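Local atomic coordinates of arginine--tRNA ligase (Campylobacter jejuni, PDB entry 3FNR), a protein that catalyses the ATP-dependent attachment of L-arginine to tRNA(Arg), releasing AMP and diphosphate, as a monomeric class I aminoacyl-tRNA synthetase. Residues H344-Q349 / A408-F413; H348-K353 / K430-V435; P400-N405 / A436-T441; N335-I340 / T441-M446. The protein carries 1 engineered substitution. All blocks are in the same frame, centred on the assembly; numbering follows the deposited sequence.

Contact 1. Residues H344-Q349 / A408-F413; sequences HARIHQ and ANFHKF
R346 and I347 meet F410 and H411 in a buried helix-helix contact of mixed character, polar along one flank and apolar along the other, where helix 336-353 passes helix 398-416. The segment axes come within 10.9 Å at an angle of 39°. On the polar flank R346 grips one acceptor side-on: NE and NH2 both donate to ND1 of H411, NE at 3.3 Å and NH2 at 3.1 Å. Bends at chi2 and chi3 bring the guanidinium almost level with the imidazole, and both bonds lie close to the two planes. The other imidazole nitrogen, NE2, bonds to the carbonyl of Y339, an arrangement consistent with a proton on NE2 and a lone pair on ND1. The same R346 NH2 also bonds to OD1 of N415, further along helix 398-416, so two residues of that helix hold this nitrogen. On the apolar flank I347 CD1 makes a CH-pi contact over one face of the F410 ring, 4.0 Å from its centroid. I347 CG1 also lies against F410 CZ, while R346 CB approaches the ring edge. Such an apolar seam, bordered by an arginine gripping a buried histidine, joins two helices of the all-helical DALR anticodon-binding domain.

Contact 2. Residues H348-K353 / K430-V435; sequences HQVFAK and KLFSLV. With SO4 (sulfate ion), chain D.
V350 and F351 face F432 and S433 across a wholly apolar seam between helix 336-353 and helix 425-445, which run roughly antiparallel, their segment axes 147° apart in direction. The close part is a methyl against a ring edge: V350 CG1 lies 3.7 Å from F432 CD1, near the ring plane, and the two side chains cross at about a right angle. With chi1 at 74°, V350 holds CG1 between its backbone N and carbonyl carbon, and it is this branch that meets the ring. F410 and Y414 of helix 398-416 make edge-to-face contacts with F432, so the phenyl ring is shared among three helices. Beside it the fit is easier. F351 brings its far end to the backbone side of the other helix, CZ standing 3.9 Å from S433 CB, while CE2 is 4.4 Å from F432 CB. S433 offers carbon here because its hydroxyl folds back to the carbonyl of its own helix, OG donating to K430 O at 2.6 Å; L434 N also bonds to that oxygen.

The loose side lies at the end of helix 336-353. K353, extended and exposed, reaches a sulfate, probably from the crystallisation liquor, NZ donating to O4 of the ion at 3.2 Å. Y414 OH and the backbone nitrogens of V419 and V420 hold the same sulfate, which also lies beside V350 CG2. The seam itself is aromatic-aliphatic packing of two roughly antiparallel helices, part of the helical bundle of the DALR anticodon-binding domain.

Contact 3. Residues P400-N405 / A436-T441; sequences PDYLKN and ALSIKT
Y402 and L403 touch S438 and I439 through their ends, without a hydrogen bond between the segments. Y402 reaches across with its phenol end: OH lies 3.6 Å from S438 CB, and that carbon sits near the plane of the ring, at its edge. CG stands anti to the backbone N (chi1 167°), directing the ring toward the neighbouring helix. L403 uses a single methyl, CD1, which presses on the backbone, 3.9 Å from I439 CA, and approaches I439 CG1 more loosely at 4.4 Å. The CA atoms of L403 and I439 are 6.6 Å apart. This is roughly antiparallel packing of helix 398-416 against helix 425-445, neighbours in sequence within the DALR anticodon-binding bundle, with segment axes 10.5 Å apart. In the next shell, helix 371-381 positions both hydroxyls: Y402 OH bonds to the carbonyl oxygen of E379 and S438 OG to that of A380, satisfying two buried polar groups. L383 and V386 support the Y402 ring. L403 is backed by I340 and I439 by A343, both from helix 336-353. Beyond S438 lies F22, which also touches L437 and T441; the T441 hydroxyl turns onto its own helix, OG1 donating to L437 O at 2.8 Å.

Contact 4. Residues N335-I340 / T441-M446; sequences NPVYYI and TAFSLM
F443 has the most surface buried in this contact, and its ring reaches from helix 425-445 to I340 and V337 on the first turns of helix 336-353. The reach is long: the CA atoms of F443 and I340, the nearest pair, remain 9.2 Å apart, and the far end of the phenyl ring spans the interval. I340 receives it. Its CG2 branch, anti to the backbone N while CG1 lies beside it (chi1 -64°), sits 3.6 Å from F443 CZ and 3.7 Å from F443 CE1; I340 CB stands just behind, 3.8 Å from F443 CZ. The approach is neither squarely over the ring nor in its plane. V337, one turn earlier, adds a lighter touch: its CG1 is 4.5 Å from F443 CZ, and its carbonyl oxygen lies at the ring edge, near the plane, 4.4 Å from F443 CZ.

L403 of helix 398-416 packs against both F443 and I340, making the contact three-sided, and V337 continues onto D306 and Y310 of helix 305-311. Behind F443 helix 425-445 is ending: S444 OG donates to T441 O at 2.7 Å, and M446 N bonds to F443 O only three residues back. On the other segment N335 occupies the N-cap position of helix 336-353. With no hydrogen bond or salt bridge across it, the contact probably rests on van der Waals packing and the hydrophobic effect: one aromatic ring set against aliphatic branches joins the first and last helices of the bundle where these begin and end.

In the fold
The four contacts run through three helices of the bundle, 336-353, 398-416 and 425-445, each packing on the other two. Contact 1 pairs the first with the second, contact 3 the second with the third, and contacts 2 and 4 the first with the third. Contacts 3 and 4 lie 6 Å apart between centres and meet through L403 and I340; contacts 1 and 2, at 8 Å, meet through F410, F413 and F432. Contacts 2 and 4, about 17 Å apart between centres, do not touch. Along the chain contact 4 encloses the other three; it brings the start of helix 336-353 to the end of helix 425-445, near the join between the DALR anticodon-binding domain and the catalytic domain.

Contact 1. Residues H344-Q349 / A408-F413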
# COMPACT_ATOMS: atom_id res chain seq x y z
N HIS A 344 3.77 -24.53 0.34
CA HIS A 344 2.74 -24.63 -0.68
C HIS A 344 3.17 -25.56 -1.84
O HIS A 344 2.38 -26.40 -2.28
CB HIS A 344 2.39 -23.24 -1.21
CG HIS A 344 1.20 -23.22 -2.11
ND1 HIS A 344 1.30 -23.33 -3.48
CD2 HIS A 344 -0.13 -23.13 -1.84
CE1 HIS A 344 0.09 -23.31 -4.01
NE2 HIS A 344 -0.80 -23.18 -3.04
N ALA A 345 4.41 -25.39 -2.31
CA ALA A 345 4.97 -26.21 -3.38
C ALA A 345 5.16 -27.68 -2.97
O ALA A 345 4.93 -28.58 -3.78
CB ALA A 345 6.30 -25.63 -3.85
N ARG A 346 5.56 -27.90 -1.72
CA ARG A 346 5.73 -29.23 -1.17
C ARG A 346 4.41 -30.01 -1.18
O ARG A 346 4.40 -31.21 -1.48
CB ARG A 346 6.32 -29.14 0.24
CG ARG A 346 7.26 -30.27 0.58
CD ARG A 346 8.61 -29.81 1.09
NE ARG A 346 8.66 -29.55 2.52
CZ ARG A 346 8.91 -30.47 3.46
NH1 ARG A 346 9.12 -31.74 3.14
NH2 ARG A 346 8.94 -30.10 4.74
N ILE A 347 3.31 -29.32 -0.89
CA ILE A 347 1.96 -29.89 -0.93
C ILE A 347 1.56 -30.24 -2.36
O ILE A 347 1.05 -31.33 -2.62
CB ILE A 347 0.90 -28.94 -0.31
CG1 ILE A 347 1.14 -28.81 1.19
CG2 ILE A 347 -0.53 -29.46 -0.55
CD1 ILE A 347 0.64 -27.55 1.82
N HIS A 348 1.82 -29.32 -3.29
CA HIS A 348 1.53 -29.53 -4.71
C HIS A 348 2.25 -30.76 -5.26
O HIS A 348 1.67 -31.53 -6.03
CB HIS A 348 1.89 -28.28 -5.52
CG HIS A 348 1.50 -28.37 -6.96
ND1 HIS A 348 0.22 -28.10 -7.40
CD2 HIS A 348 2.21 -28.70 -8.06
CE1 HIS A 348 0.16 -28.26 -8.71
NE2 HIS A 348 1.36 -28.62 -9.14
N GLN A 349 3.50 -30.94 -4.84
CA GLN A 349 4.33 -32.06 -5.28
C GLN A 349 3.92 -33.41 -4.70
O GLN A 349 3.95 -34.41 -5.42
CB GLN A 349 5.81 -31.78 -5.00
CG GLN A 349 6.59 -31.29 -6.22
CD GLN A 349 5.96 -30.08 -6.91
OE1 GLN A 349 5.32 -30.22 -7.97
NE2 GLN A 349 6.13 -28.90 -6.32
N ALA A 408 6.02 -23.12 9.13
CA ALA A 408 6.91 -23.81 10.06
C ALA A 408 6.28 -25.12 10.53
O ALA A 408 6.91 -26.18 10.44
CB ALA A 408 7.23 -22.92 11.25
N ASN A 409 5.04 -25.03 11.01
CA ASN A 409 4.31 -26.18 11.50
C ASN A 409 4.00 -27.21 10.43
O ASN A 409 4.12 -28.40 10.69
CB ASN A 409 3.03 -25.73 12.20
CG ASN A 409 3.31 -24.95 13.45
OD1 ASN A 409 4.28 -25.22 14.15
ND2 ASN A 409 2.47 -23.97 13.73
N PHE A 410 3.65 -26.76 9.22
CA PHE A 410 3.48 -27.69 8.10
C PHE A 410 4.76 -28.45 7.81
O PHE A 410 4.74 -29.68 7.76
CB PHE A 410 3.04 -27.01 6.81
CG PHE A 410 3.19 -27.91 5.60
CD1 PHE A 410 2.29 -28.94 5.39
CD2 PHE A 410 4.25 -27.75 4.72
CE1 PHE A 410 2.43 -29.80 4.30
CE2 PHE A 410 4.41 -28.60 3.63
CZ PHE A 410 3.50 -29.63 3.42
N HIS A 411 5.85 -27.72 7.60
CA HIS A 411 7.13 -28.31 7.24
C HIS A 411 7.52 -29.38 8.24
O HIS A 411 7.86 -30.49 7.85
CB HIS A 411 8.23 -27.24 7.14
CG HIS A 411 8.21 -26.47 5.86
ND1 HIS A 411 8.31 -27.07 4.62
CD2 HIS A 411 8.12 -25.13 5.62
CE1 HIS A 411 8.28 -26.15 3.68
NE2 HIS A 411 8.16 -24.96 4.25
N LYS A 412 7.43 -29.04 9.53
CA LYS A 412 7.77 -29.95 10.60
C LYS A 412 6.85 -31.18 10.58
O LYS A 412 7.33 -32.31 10.68
CB LYS A 412 7.72 -29.23 11.95
CG LYS A 412 8.42 -30.00 13.06
CD LYS A 412 7.83 -29.72 14.43
CE LYS A 412 8.66 -30.38 15.53
NZ LYS A 412 8.89 -31.83 15.30
N PHE A 413 5.55 -30.97 10.42
CA PHE A 413 4.62 -32.09 10.29
C PHE A 413 4.96 -33.03 9.14
O PHE A 413 5.03 -34.25 9.34
CB PHE A 413 3.17 -31.61 10.15
CG PHE A 413 2.17 -32.73 10.11
CD1 PHE A 413 1.62 -33.15 8.91
CD2 PHE A 413 1.78 -33.36 11.29
CE1 PHE A 413 0.70 -34.20 8.88
CE2 PHE A 413 0.85 -34.40 11.27
CZ PHE A 413 0.31 -34.82 10.08

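Contact 2. Residues H348-K353 / K430-V435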
# COMPACT_ATOMS: atom_id res chain seq x y z
N HIS A 348 1.82 -29.32 -3.29
CA HIS A 348 1.53 -29.53 -4.71
C HIS A 348 2.25 -30.76 -5.26
O HIS A 348 1.67 -31.53 -6.03
CB HIS A 348 1.89 -28.28 -5.52
CG HIS A 348 1.50 -28.37 -6.96
ND1 HIS A 348 0.22 -28.10 -7.40
CD2 HIS A 348 2.21 -28.70 -8.06
CE1 HIS A 348 0.16 -28.26 -8.71
NE2 HIS A 348 1.36 -28.62 -9.14
N GLN A 349 3.50 -30.94 -4.84
CA GLN A 349 4.33 -32.06 -5.28
C GLN A 349 3.92 -33.41 -4.70
O GLN A 349 3.95 -34.41 -5.42
CB GLN A 349 5.81 -31.78 -5.00
CG GLN A 349 6.59 -31.29 -6.22
CD GLN A 349 5.96 -30.08 -6.91
OE1 GLN A 349 5.32 -30.22 -7.97
NE2 GLN A 349 6.13 -28.90 -6.32
N VAL A 350 3.53 -33.44 -3.43
CA VAL A 350 3.07 -34.69 -2.81
C VAL A 350 1.76 -35.19 -3.45
O VAL A 350 1.55 -36.40 -3.58
CB VAL A 350 3.04 -34.63 -1.24
CG1 VAL A 350 1.89 -33.79 -0.70
CG2 VAL A 350 2.97 -36.03 -0.64
N PHE A 351 0.92 -34.27 -3.91
CA PHE A 351 -0.30 -34.62 -4.65
C PHE A 351 0.01 -35.21 -6.02
O PHE A 351 -0.73 -36.08 -6.51
CB PHE A 351 -1.20 -33.39 -4.81
CG PHE A 351 -2.25 -33.27 -3.74
CD1 PHE A 351 -3.48 -33.89 -3.89
CD2 PHE A 351 -2.00 -32.53 -2.59
CE1 PHE A 351 -4.45 -33.77 -2.91
CE2 PHE A 351 -2.97 -32.42 -1.60
CZ PHE A 351 -4.20 -33.03 -1.76
N ALA A 352 1.08 -34.73 -6.64
CA ALA A 352 1.53 -35.23 -7.94
C ALA A 352 2.18 -36.60 -7.77
O ALA A 352 1.99 -37.48 -8.61
CB ALA A 352 2.51 -34.25 -8.57
N LYS A 353 2.93 -36.76 -6.68
CA LYS A 353 3.56 -38.02 -6.32
C LYS A 353 2.53 -39.12 -6.07
O LYS A 353 2.71 -40.27 -6.51
CB LYS A 353 4.45 -37.82 -5.10
CG LYS A 353 5.27 -39.02 -4.66
CD LYS A 353 6.09 -38.70 -3.41
CE LYS A 353 6.78 -39.94 -2.85
NZ LYS A 353 7.92 -39.61 -1.94
N LYS A 430 -5.82 -34.42 2.37
CA LYS A 430 -6.92 -33.47 2.58
C LYS A 430 -6.49 -32.37 3.55
O LYS A 430 -6.76 -31.19 3.32
CB LYS A 430 -8.18 -34.17 3.09
CG LYS A 430 -9.43 -33.29 3.08
CD LYS A 430 -10.62 -33.99 3.73
CE LYS A 430 -11.76 -33.04 4.01
NZ LYS A 430 -12.98 -33.77 4.45
N LEU A 431 -5.81 -32.78 4.62
CA LEU A 431 -5.20 -31.84 5.54
C LEU A 431 -4.32 -30.87 4.76
O LEU A 431 -4.48 -29.66 4.89
CB LEU A 431 -4.37 -32.58 6.60
CG LEU A 431 -3.55 -31.69 7.54
CD1 LEU A 431 -4.44 -30.76 8.32
CD2 LEU A 431 -2.72 -32.52 8.50
N PHE A 432 -3.42 -31.42 3.94
CA PHE A 432 -2.46 -30.63 3.18
C PHE A 432 -3.15 -29.67 2.23
O PHE A 432 -2.71 -28.53 2.08
CB PHE A 432 -1.49 -31.53 2.41
CG PHE A 432 -0.43 -32.18 3.28
CD1 PHE A 432 0.70 -32.73 2.68
CD2 PHE A 432 -0.55 -32.25 4.66
CE1 PHE A 432 1.68 -33.34 3.45
CE2 PHE A 432 0.43 -32.86 5.44
CZ PHE A 432 1.54 -33.41 4.83
N SER A 433 -4.25 -30.12 1.62
CA SER A 433 -4.99 -29.31 0.65
C SER A 433 -5.57 -28.08 1.32
O SER A 433 -5.68 -27.02 0.69
CB SER A 433 -6.10 -30.12 -0.02
OG SER A 433 -7.19 -30.31 0.86
N LEU A 434 -5.91 -28.22 2.59
CA LEU A 434 -6.42 -27.11 3.37
C LEU A 434 -5.32 -26.12 3.79
O LEU A 434 -5.55 -24.91 3.80
CB LEU A 434 -7.17 -27.64 4.58
CG LEU A 434 -8.07 -26.66 5.31
CD1 LEU A 434 -9.23 -26.18 4.44
CD2 LEU A 434 -8.58 -27.38 6.51
N VAL A 435 -4.14 -26.64 4.12
CA VAL A 435 -2.96 -25.81 4.41
C VAL A 435 -2.55 -25.00 3.17
O VAL A 435 -2.30 -23.80 3.26
CB VAL A 435 -1.77 -26.66 4.93
CG1 VAL A 435 -0.53 -25.80 5.20
CG2 VAL A 435 -2.17 -27.42 6.21
S SO4 D . 6.12 -38.88 1.31
O1 SO4 D . 4.88 -39.44 0.80
O2 SO4 D . 6.43 -37.68 0.54
O3 SO4 D . 5.99 -38.56 2.72
O4 SO4 D . 7.18 -39.86 1.16

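Contact 3. Residues P400-N405 / A436-T441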
# COMPACT_ATOMS: atom_id res chain seq x y z
N PRO A 400 1.51 -11.90 7.75
CA PRO A 400 2.81 -12.61 7.67
C PRO A 400 3.13 -13.50 8.87
O PRO A 400 3.68 -14.59 8.68
CB PRO A 400 3.84 -11.48 7.58
CG PRO A 400 3.10 -10.31 7.07
CD PRO A 400 1.70 -10.44 7.53
N ASP A 401 2.81 -13.05 10.09
CA ASP A 401 3.03 -13.85 11.31
C ASP A 401 2.30 -15.19 11.29
O ASP A 401 2.86 -16.21 11.69
CB ASP A 401 2.61 -13.08 12.56
CG ASP A 401 3.54 -11.92 12.89
OD1 ASP A 401 3.18 -11.13 13.80
OD2 ASP A 401 4.61 -11.79 12.26
N TYR A 402 1.05 -15.17 10.84
CA TYR A 402 0.22 -16.36 10.72
C TYR A 402 0.87 -17.33 9.75
O TYR A 402 0.98 -18.53 10.03
CB TYR A 402 -1.20 -15.99 10.23
CG TYR A 402 -2.04 -17.18 9.79
CD1 TYR A 402 -2.74 -17.94 10.72
CD2 TYR A 402 -2.13 -17.54 8.45
CE1 TYR A 402 -3.51 -19.05 10.32
CE2 TYR A 402 -2.88 -18.63 8.04
CZ TYR A 402 -3.56 -19.39 8.98
OH TYR A 402 -4.31 -20.46 8.56
N LEU A 403 1.28 -16.79 8.61
CA LEU A 403 1.80 -17.56 7.50
C LEU A 403 3.14 -18.20 7.84
O LEU A 403 3.38 -19.36 7.50
CB LEU A 403 1.94 -16.64 6.31
CG LEU A 403 1.23 -16.97 5.00
CD1 LEU A 403 -0.03 -17.80 5.19
CD2 LEU A 403 0.92 -15.66 4.31
N LYS A 404 4.00 -17.42 8.51
CA LYS A 404 5.28 -17.90 9.03
C LYS A 404 5.11 -19.13 9.92
O LYS A 404 5.76 -20.15 9.71
CB LYS A 404 5.95 -16.81 9.87
CG LYS A 404 7.11 -16.12 9.20
CD LYS A 404 7.97 -15.37 10.23
CE LYS A 404 7.17 -14.29 10.98
NZ LYS A 404 8.02 -13.52 11.94
N ASN A 405 4.23 -19.01 10.90
CA ASN A 405 3.98 -20.09 11.84
C ASN A 405 3.32 -21.29 11.17
O ASN A 405 3.66 -22.43 11.48
CB ASN A 405 3.14 -19.59 13.01
CG ASN A 405 3.87 -18.54 13.84
OD1 ASN A 405 5.08 -18.62 14.05
ND2 ASN A 405 3.12 -17.56 14.33
N ALA A 436 -2.51 -25.66 2.02
CA ALA A 436 -2.22 -25.00 0.75
C ALA A 436 -3.21 -23.86 0.48
O ALA A 436 -2.82 -22.81 -0.03
CB ALA A 436 -2.22 -26.00 -0.39
N LEU A 437 -4.48 -24.08 0.85
CA LEU A 437 -5.54 -23.11 0.61
C LEU A 437 -5.40 -21.86 1.49
O LEU A 437 -5.59 -20.75 1.00
CB LEU A 437 -6.91 -23.75 0.78
CG LEU A 437 -8.17 -22.88 0.61
CD1 LEU A 437 -8.26 -22.27 -0.80
CD2 LEU A 437 -9.42 -23.65 0.96
N SER A 438 -5.05 -22.06 2.76
CA SER A 438 -4.78 -20.95 3.68
C SER A 438 -3.56 -20.14 3.25
O SER A 438 -3.57 -18.91 3.36
CB SER A 438 -4.58 -21.47 5.09
OG SER A 438 -5.78 -22.06 5.57
N ILE A 439 -2.52 -20.82 2.76
CA ILE A 439 -1.31 -20.14 2.30
C ILE A 439 -1.66 -19.24 1.11
O ILE A 439 -1.37 -18.03 1.12
CB ILE A 439 -0.17 -21.14 1.98
CG1 ILE A 439 0.41 -21.69 3.29
CG2 ILE A 439 0.93 -20.50 1.15
CD1 ILE A 439 1.37 -22.83 3.12
N LYS A 440 -2.34 -19.84 0.13
CA LYS A 440 -2.77 -19.17 -1.09
C LYS A 440 -3.69 -17.98 -0.83
O LYS A 440 -3.47 -16.89 -1.35
CB LYS A 440 -3.45 -20.17 -2.03
CG LYS A 440 -3.97 -19.57 -3.32
CD LYS A 440 -3.97 -20.60 -4.43
CE LYS A 440 -5.35 -21.13 -4.70
NZ LYS A 440 -6.03 -20.24 -5.68
N THR A 441 -4.72 -18.20 -0.01
CA THR A 441 -5.65 -17.15 0.38
C THR A 441 -4.92 -15.96 1.03
O THR A 441 -4.97 -14.86 0.50
CB THR A 441 -6.76 -17.70 1.30
OG1 THR A 441 -7.46 -18.75 0.62
CG2 THR A 441 -7.75 -16.59 1.70

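Contact 4. Residues N335-I340 / T441-M446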
# COMPACT_ATOMS: atom_id res chain seq x y z
N ASN A 335 14.40 -16.83 5.16
CA ASN A 335 13.73 -16.22 4.00
C ASN A 335 12.27 -16.65 3.99
O ASN A 335 11.91 -17.67 3.38
CB ASN A 335 14.43 -16.59 2.68
CG ASN A 335 13.84 -15.88 1.46
OD1 ASN A 335 12.93 -15.05 1.57
ND2 ASN A 335 14.37 -16.19 0.29
N PRO A 336 11.40 -15.85 4.64
CA PRO A 336 10.03 -16.29 4.88
C PRO A 336 9.22 -16.47 3.61
O PRO A 336 8.42 -17.39 3.55
CB PRO A 336 9.46 -15.19 5.77
CG PRO A 336 10.65 -14.47 6.32
CD PRO A 336 11.62 -14.50 5.19
N VAL A 337 9.46 -15.65 2.59
CA VAL A 337 8.75 -15.82 1.31
C VAL A 337 9.06 -17.18 0.67
O VAL A 337 8.14 -17.86 0.20
CB VAL A 337 9.06 -14.69 0.30
CG1 VAL A 337 8.02 -14.67 -0.84
CG2 VAL A 337 9.15 -13.34 0.99
N TYR A 338 10.34 -17.55 0.65
CA TYR A 338 10.77 -18.85 0.14
C TYR A 338 10.10 -19.94 0.93
O TYR A 338 9.49 -20.84 0.37
CB TYR A 338 12.31 -19.03 0.24
CG TYR A 338 12.76 -20.47 -0.01
CD1 TYR A 338 12.93 -21.37 1.06
CD2 TYR A 338 12.99 -20.94 -1.30
CE1 TYR A 338 13.32 -22.69 0.84
CE2 TYR A 338 13.39 -22.26 -1.53
CZ TYR A 338 13.55 -23.12 -0.46
OH TYR A 338 13.94 -24.43 -0.67
N TYR A 339 10.23 -19.83 2.25
CA TYR A 339 9.84 -20.85 3.19
C TYR A 339 8.33 -21.11 3.15
O TYR A 339 7.91 -22.28 3.14
CB TYR A 339 10.29 -20.43 4.59
CG TYR A 339 10.34 -21.55 5.61
CD1 TYR A 339 9.61 -21.46 6.79
CD2 TYR A 339 11.12 -22.69 5.40
CE1 TYR A 339 9.64 -22.48 7.74
CE2 TYR A 339 11.17 -23.71 6.35
CZ TYR A 339 10.43 -23.60 7.52
OH TYR A 339 10.45 -24.59 8.47
N ILE A 340 7.55 -20.04 3.06
CA ILE A 340 6.10 -20.15 2.96
C ILE A 340 5.71 -20.75 1.61
O ILE A 340 4.92 -21.69 1.56
CB ILE A 340 5.37 -18.80 3.24
CG1 ILE A 340 5.63 -18.34 4.68
CG2 ILE A 340 3.88 -18.95 3.01
CD1 ILE A 340 5.46 -16.85 4.92
N THR A 441 -4.72 -18.20 -0.01
CA THR A 441 -5.65 -17.15 0.38
C THR A 441 -4.92 -15.96 1.03
O THR A 441 -4.97 -14.86 0.50
CB THR A 441 -6.76 -17.70 1.30
OG1 THR A 441 -7.46 -18.75 0.62
CG2 THR A 441 -7.75 -16.59 1.70
N ALA A 442 -4.22 -16.21 2.14
CA ALA A 442 -3.55 -15.15 2.88
C ALA A 442 -2.53 -14.40 2.02
O ALA A 442 -2.50 -13.16 2.03
CB ALA A 442 -2.88 -15.70 4.12
N PHE A 443 -1.72 -15.16 1.28
CA PHE A 443 -0.75 -14.60 0.33
C PHE A 443 -1.40 -13.68 -0.70
O PHE A 443 -0.85 -12.63 -1.00
CB PHE A 443 0.02 -15.70 -0.41
CG PHE A 443 1.46 -15.85 0.01
CD1 PHE A 443 2.22 -16.90 -0.49
CD2 PHE A 443 2.05 -14.96 0.90
CE1 PHE A 443 3.55 -17.05 -0.13
CE2 PHE A 443 3.38 -15.11 1.27
CZ PHE A 443 4.13 -16.15 0.76
N SER A 444 -2.55 -14.08 -1.24
CA SER A 444 -3.21 -13.28 -2.29
C SER A 444 -3.67 -11.91 -1.78
O SER A 444 -3.70 -10.94 -2.54
CB SER A 444 -4.39 -14.04 -2.92
OG SER A 444 -5.48 -14.13 -2.02
N LEU A 445 -3.99 -11.84 -0.48
CA LEU A 445 -4.37 -10.58 0.17
C LEU A 445 -3.16 -9.67 0.38
O LEU A 445 -3.31 -8.47 0.61
CB LEU A 445 -5.07 -10.85 1.51
CG LEU A 445 -6.34 -11.70 1.45
CD1 LEU A 445 -6.94 -11.89 2.85
CD2 LEU A 445 -7.38 -11.12 0.48
N MET A 446 -1.97 -10.27 0.30
CA MET A 446 -0.70 -9.54 0.32
C MET A 446 -0.20 -9.27 -1.11
O MET A 446 0.91 -8.78 -1.29
CB MET A 446 0.36 -10.34 1.09
CG MET A 446 0.11 -10.55 2.58
SD MET A 446 1.36 -11.59 3.37
CE MET A 446 2.88 -10.75 3.01